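Local structure of putative oxidoreductase molybdopterin-binding subunit (Sulfolobus tokodaii, 4ZOH) at residues T31-F36 with K86-A91; L165-A170 with K240-R245. The protein binds a pterin cytosine dinucleotide cofactor and is probably the molybdopterin-binding subunit of an oxidoreductase related to aldehyde oxidase and xanthine dehydrogenase. All coordinates share one frame; numbering follows the deposited sequence.

Interactions 1 and 2 lie side by side on one mixed sheet, their centres about 12 Å apart and on the same side of the chain's centre. Strand 32-38 carries interaction 1, strand 239-241 carries interaction 2, and the two strands are parallel neighbours: Leu32 O lies 2.8 Å from Lys240 N, and Val34 N 2.8 Å from Lys240 O. Along the chain they come in series, interaction 1 closing before interaction 2 opens. The first belongs to the a/b hammerhead domain and the second to a molybdopterin cofactor-binding domain; the shared sheet thus links the hammerhead and cofactor-binding parts of the chain. Interaction 2 runs on toward the iron-sulfur cluster, which touches Leu165.

Interaction 1 (T31-F36 with K86-A91); sequences TLFVAF and KDRYEA
Phe33 and Arg88 carry this contact, in which helix 88-95, following strand 79-85, packs on the neighbouring antiparallel strand 32-38 of the hammerhead domain. Arg88 CB stands 3.6 Å from the Phe33 ring centroid and only 7° off the ring normal, a CH-pi contact over the centre of one face. Farther along, the bent chain brings a face of the guanidinium over Phe33 CE2, which is 3.6 Å from Arg88 NH2, the planes inclined at 43°. Phe33 CG, anti to the backbone N (chi1 -164°), swings the ring under the helix, where CD1 meets Ala91 CB at 3.7 Å near the ring plane. Ala35 CB touches Ala91 CB at 4.2 Å. Beside them, one water donates to both Thr31 O and Lys86 O. Asp87 is the N-cap: OD1 accepts from Glu90 N, while OD2 forms a salt bridge with a basic side chain of another protein chain. An alanine in place of Phe33 would probably strip Arg88 CB and guanidinium of the ring they pack on and leave Ala91 CB with Ala35 alone across the contact. Strand and helix thus meet through CH-pi and apolar packing plus one bridging water, without a direct hydrogen bond; the charge of Arg88 is met by Asp24.

Interaction 2 (L165-A170 with K240-R245); sequences LETRGA and KWVPTR
Arg168 crosses Trp241 at the outer rim of the indole. Its CB sits 3.5 Å from Trp241 CH2, oblique to the ring. CG lies anti to the carbonyl carbon (chi1 -66°), and a bend at chi3 turns the chain back past the same rim: Arg168 CD is 4.1 Å from Trp241 CH2 and NE 3.8 Å. CZ then meets the indole edge, so that Trp241 CH2 stands over the centre of the guanidinium face, 3.7 Å from Arg168 CZ, with the two planes 82° apart. At the tip, NH1 approaches CZ2 and Pro243 CB. The charge is met by salt bridges from NE to Glu248 and from NH2 to Glu224.

Beyond it, Ala170 and Trp241 form an antiparallel hydrogen-bonded pair, Ala170 N to Trp241 O and Trp241 N to Ala170 O, the latter at 2.7 Å and nearly straight (173°). Pro243 CD lies over one indole face. Toward the other end, Thr167 OG1 donates to Arg168 O on a lone pair, and a water donates to this hydroxyl and to Pro243 O. Thr167 CG2 covers a face of the Arg245 guanidinium, 3.6 Å from Arg245 CZ; Arg245 NH2 bonds to the backbone of another protein chain.

Buried arginine charges are thus paired with carboxylates or backbone oxygens, while the Ala170-Trp241 pair joins strand 239-241 to the start of strand 170-174; the preceding loop reaches back to Leu165, which touches the iron-sulfur cluster.

Interaction 1 (T31-F36 with K86-A91)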
loop_
_atom_site.group_PDB
_atom_site.type_symbol
_atom_site.label_atom_id
_atom_site.label_comp_id
_atom_site.label_asym_id
_atom_site.label_seq_id
_atom_site.Cartn_x
_atom_site.Cartn_y
_atom_site.Cartn_z
ATOM N N THR A 31 2.829 4.585 9.161
ATOM C CA THR A 31 1.648 5.447 9.165
ATOM C C THR A 31 1.291 5.861 10.579
ATOM O O THR A 31 1.237 5.018 11.457
ATOM C CB THR A 31 0.429 4.712 8.539
ATOM O OG1 THR A 31 0.688 4.491 7.121
ATOM C CG2 THR A 31 -0.819 5.594 8.708
ATOM N N LEU A 32 1.086 7.152 10.780
ATOM C CA LEU A 32 0.646 7.691 12.046
ATOM C C LEU A 32 -0.867 8.020 11.986
ATOM O O LEU A 32 -1.431 8.193 10.889
ATOM C CB LEU A 32 1.434 8.989 12.375
ATOM C CG LEU A 32 2.954 8.848 12.610
ATOM C CD1 LEU A 32 3.625 10.217 12.740
ATOM C CD2 LEU A 32 3.149 8.078 13.884
ATOM N N PHE A 33 -1.513 8.090 13.150
ATOM C CA PHE A 33 -2.942 8.388 13.202
ATOM C C PHE A 33 -3.176 9.795 13.706
ATOM O O PHE A 33 -2.524 10.226 14.660
ATOM C CB PHE A 33 -3.714 7.361 14.032
ATOM C CG PHE A 33 -5.179 7.433 13.791
ATOM C CD1 PHE A 33 -6.003 8.273 14.591
ATOM C CD2 PHE A 33 -5.756 6.745 12.663
ATOM C CE1 PHE A 33 -7.370 8.373 14.319
ATOM C CE2 PHE A 33 -7.123 6.865 12.386
ATOM C CZ PHE A 33 -7.933 7.665 13.231
ATOM N N VAL A 34 -4.103 10.491 13.046
ATOM C CA VAL A 34 -4.416 11.920 13.280
ATOM C C VAL A 34 -5.865 12.051 13.761
ATOM O O VAL A 34 -6.779 11.516 13.129
ATOM C CB VAL A 34 -4.160 12.722 11.973
ATOM C CG1 VAL A 34 -4.496 14.217 12.066
ATOM C CG2 VAL A 34 -2.692 12.567 11.525
ATOM N N ALA A 35 -6.083 12.769 14.858
ATOM C CA ALA A 35 -7.445 13.101 15.283
ATOM C C ALA A 35 -7.520 14.609 15.509
ATOM O O ALA A 35 -6.493 15.239 15.842
ATOM C CB ALA A 35 -7.814 12.298 16.541
ATOM N N PHE A 36 -8.715 15.185 15.333
ATOM C CA PHE A 36 -8.935 16.586 15.582
ATOM C C PHE A 36 -9.670 16.846 16.892
ATOM O O PHE A 36 -10.634 16.153 17.207
ATOM C CB PHE A 36 -9.636 17.255 14.401
ATOM C CG PHE A 36 -8.833 17.220 13.154
ATOM C CD1 PHE A 36 -8.205 18.404 12.665
ATOM C CD2 PHE A 36 -8.673 16.001 12.436
ATOM C CE1 PHE A 36 -7.442 18.397 11.512
ATOM C CE2 PHE A 36 -7.898 16.006 11.260
ATOM C CZ PHE A 36 -7.275 17.185 10.804
ATOM N N LYS A 86 0.706 7.182 17.565
ATOM C CA LYS A 86 1.130 5.934 16.975
ATOM C C LYS A 86 -0.021 5.185 16.390
ATOM O O LYS A 86 0.194 4.474 15.428
ATOM C CB LYS A 86 1.802 5.093 18.061
ATOM C CG LYS A 86 2.021 3.606 17.818
ATOM C CD LYS A 86 2.022 2.807 19.130
ATOM C CE LYS A 86 3.021 1.659 19.089
ATOM N NZ LYS A 86 3.731 1.431 20.394
ATOM N N ASP A 87 -1.202 5.272 17.016
ATOM C CA ASP A 87 -2.435 4.644 16.489
ATOM C C ASP A 87 -3.707 5.333 16.993
ATOM O O ASP A 87 -3.633 6.231 17.856
ATOM C CB ASP A 87 -2.457 3.138 16.757
ATOM C CG ASP A 87 -2.898 2.804 18.111
ATOM O OD1 ASP A 87 -2.976 3.636 19.018
ATOM O OD2 ASP A 87 -3.191 1.668 18.290
ATOM N N ARG A 88 -4.864 4.925 16.472
ATOM C CA ARG A 88 -6.119 5.609 16.768
ATOM C C ARG A 88 -6.481 5.642 18.257
ATOM O O ARG A 88 -7.034 6.655 18.715
ATOM C CB ARG A 88 -7.283 5.047 15.963
ATOM C CG ARG A 88 -7.430 3.533 15.974
ATOM C CD ARG A 88 -8.271 3.134 14.717
ATOM N NE ARG A 88 -7.478 3.274 13.483
ATOM C CZ ARG A 88 -8.037 3.348 12.275
ATOM N NH1 ARG A 88 -9.392 3.309 12.137
ATOM N NH2 ARG A 88 -7.271 3.466 11.212
ATOM N N TYR A 89 -6.181 4.563 18.986
ATOM C CA TYR A 89 -6.527 4.450 20.384
ATOM C C TYR A 89 -5.733 5.477 21.166
ATOM O O TYR A 89 -6.297 6.174 21.989
ATOM C CB TYR A 89 -6.241 3.014 20.917
ATOM C CG TYR A 89 -7.298 1.990 20.475
ATOM C CD1 TYR A 89 -8.240 1.476 21.405
ATOM C CD2 TYR A 89 -7.388 1.528 19.126
ATOM C CE1 TYR A 89 -9.195 0.513 21.010
ATOM C CE2 TYR A 89 -8.335 0.563 18.742
ATOM C CZ TYR A 89 -9.241 0.076 19.687
ATOM O OH TYR A 89 -10.214 -0.844 19.343
ATOM N N GLU A 90 -4.439 5.596 20.854
ATOM C CA GLU A 90 -3.558 6.518 21.550
ATOM C C GLU A 90 -3.820 7.921 21.131
ATOM O O GLU A 90 -3.757 8.821 21.972
ATOM C CB GLU A 90 -2.082 6.154 21.348
ATOM C CG GLU A 90 -1.770 4.800 21.991
ATOM C CD GLU A 90 -0.294 4.413 21.933
ATOM O OE1 GLU A 90 0.514 5.260 21.491
ATOM O OE2 GLU A 90 0.076 3.278 22.312
ATOM N N ALA A 91 -4.197 8.120 19.866
ATOM C CA ALA A 91 -4.631 9.449 19.398
ATOM C C ALA A 91 -5.790 9.969 20.248
ATOM O O ALA A 91 -5.814 11.161 20.642
ATOM C CB ALA A 91 -4.973 9.481 17.907
HETATM O O HOH W 1 2.293 4.311 13.787
#

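Interaction 2 (L165-A170 with K240-R245)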
loop_
_atom_site.group_PDB
_atom_site.type_symbol
_atom_site.label_atom_id
_atom_site.label_comp_id
_atom_site.label_asym_id
_atom_site.label_seq_id
_atom_site.Cartn_x
_atom_site.Cartn_y
_atom_site.Cartn_z
ATOM N N LEU A 165 -22.586 5.615 4.882
ATOM C CA LEU A 165 -22.157 4.593 5.883
ATOM C C LEU A 165 -20.641 4.586 6.105
ATOM O O LEU A 165 -20.183 4.166 7.170
ATOM C CB LEU A 165 -22.550 3.201 5.380
ATOM C CG LEU A 165 -23.411 2.291 6.231
ATOM C CD1 LEU A 165 -22.824 0.982 5.739
ATOM C CD2 LEU A 165 -23.305 2.311 7.756
ATOM N N GLU A 166 -19.869 4.947 5.096
ATOM C CA GLU A 166 -18.452 5.281 5.331
ATOM C C GLU A 166 -18.317 6.811 5.515
ATOM O O GLU A 166 -18.698 7.624 4.616
ATOM C CB GLU A 166 -17.503 4.850 4.162
ATOM C CG GLU A 166 -16.006 5.036 4.500
ATOM C CD GLU A 166 -15.128 5.369 3.304
ATOM O OE1 GLU A 166 -13.878 5.270 3.418
ATOM O OE2 GLU A 166 -15.632 5.740 2.206
ATOM N N THR A 167 -17.734 7.194 6.641
ATOM C CA THR A 167 -17.324 8.614 6.888
ATOM C C THR A 167 -16.251 9.084 5.945
ATOM O O THR A 167 -15.765 8.320 5.128
ATOM C CB THR A 167 -16.792 8.840 8.287
ATOM O OG1 THR A 167 -15.584 8.104 8.452
ATOM C CG2 THR A 167 -17.810 8.359 9.375
ATOM N N ARG A 168 -15.983 10.395 5.990
ATOM C CA ARG A 168 -14.779 10.970 5.377
ATOM C C ARG A 168 -13.599 10.179 5.885
ATOM O O ARG A 168 -13.703 9.437 6.883
ATOM C CB ARG A 168 -14.631 12.469 5.826
ATOM C CG ARG A 168 -15.761 13.346 5.265
ATOM C CD ARG A 168 -15.883 14.676 6.037
ATOM N NE ARG A 168 -15.989 14.431 7.466
ATOM C CZ ARG A 168 -15.698 15.307 8.429
ATOM N NH1 ARG A 168 -15.813 14.902 9.687
ATOM N NH2 ARG A 168 -15.349 16.576 8.118
ATOM N N GLY A 169 -12.447 10.389 5.259
ATOM C CA GLY A 169 -11.205 9.770 5.790
ATOM C C GLY A 169 -10.150 10.030 4.763
ATOM O O GLY A 169 -10.459 10.235 3.549
ATOM N N ALA A 170 -8.900 9.987 5.196
ATOM C CA ALA A 170 -7.829 10.355 4.280
ATOM C C ALA A 170 -6.496 9.864 4.799
ATOM O O ALA A 170 -6.350 9.539 6.013
ATOM C CB ALA A 170 -7.776 11.867 4.071
ATOM N N LYS A 240 -2.805 9.038 8.642
ATOM C CA LYS A 240 -4.160 8.529 8.431
ATOM C C LYS A 240 -5.120 9.311 9.318
ATOM O O LYS A 240 -4.924 9.413 10.542
ATOM C CB LYS A 240 -4.230 7.027 8.839
ATOM C CG LYS A 240 -5.621 6.391 8.836
ATOM C CD LYS A 240 -6.096 6.103 7.383
ATOM C CE LYS A 240 -5.359 4.945 6.679
ATOM N NZ LYS A 240 -5.694 3.661 7.428
ATOM N N TRP A 241 -6.161 9.844 8.703
ATOM C CA TRP A 241 -7.182 10.479 9.483
ATOM C C TRP A 241 -8.535 9.739 9.246
ATOM O O TRP A 241 -8.987 9.633 8.064
ATOM C CB TRP A 241 -7.342 11.921 8.997
ATOM C CG TRP A 241 -8.651 12.530 9.533
ATOM C CD1 TRP A 241 -9.003 12.692 10.830
ATOM C CD2 TRP A 241 -9.791 12.971 8.761
ATOM N NE1 TRP A 241 -10.274 13.282 10.918
ATOM C CE2 TRP A 241 -10.755 13.470 9.665
ATOM C CE3 TRP A 241 -10.064 13.046 7.389
ATOM C CZ2 TRP A 241 -12.018 14.004 9.233
ATOM C CZ3 TRP A 241 -11.289 13.637 6.963
ATOM C CH2 TRP A 241 -12.251 14.078 7.893
ATOM N N VAL A 242 -9.174 9.269 10.322
ATOM C CA VAL A 242 -10.552 8.742 10.201
ATOM C C VAL A 242 -11.372 9.248 11.393
ATOM O O VAL A 242 -11.112 8.869 12.492
ATOM C CB VAL A 242 -10.630 7.208 10.123
ATOM C CG1 VAL A 242 -12.094 6.739 9.951
ATOM C CG2 VAL A 242 -9.758 6.677 8.996
ATOM N N PRO A 243 -12.361 10.109 11.155
ATOM C CA PRO A 243 -13.241 10.594 12.244
ATOM C C PRO A 243 -14.105 9.484 12.828
ATOM O O PRO A 243 -14.426 8.481 12.118
ATOM C CB PRO A 243 -14.108 11.656 11.545
ATOM C CG PRO A 243 -14.172 11.123 10.139
ATOM C CD PRO A 243 -12.840 10.551 9.836
ATOM N N THR A 244 -14.459 9.612 14.094
ATOM C CA THR A 244 -15.539 8.764 14.615
ATOM C C THR A 244 -16.884 9.195 13.984
ATOM O O THR A 244 -17.012 10.294 13.356
ATOM C CB THR A 244 -15.664 8.883 16.124
ATOM O OG1 THR A 244 -16.188 10.176 16.408
ATOM C CG2 THR A 244 -14.267 8.668 16.839
ATOM N N ARG A 245 -17.898 8.358 14.122
ATOM C CA ARG A 245 -19.214 8.708 13.500
ATOM C C ARG A 245 -19.843 9.908 14.280
ATOM O O ARG A 245 -20.505 10.748 13.683
ATOM C CB ARG A 245 -20.174 7.470 13.499
ATOM C CG ARG A 245 -21.611 7.756 13.055
ATOM C CD ARG A 245 -21.710 8.378 11.668
ATOM N NE ARG A 245 -21.204 7.362 10.756
ATOM C CZ ARG A 245 -21.281 7.381 9.431
ATOM N NH1 ARG A 245 -21.772 8.457 8.796
ATOM N NH2 ARG A 245 -20.791 6.336 8.731
HETATM O O HOH W 2 -15.390 6.155 10.763
#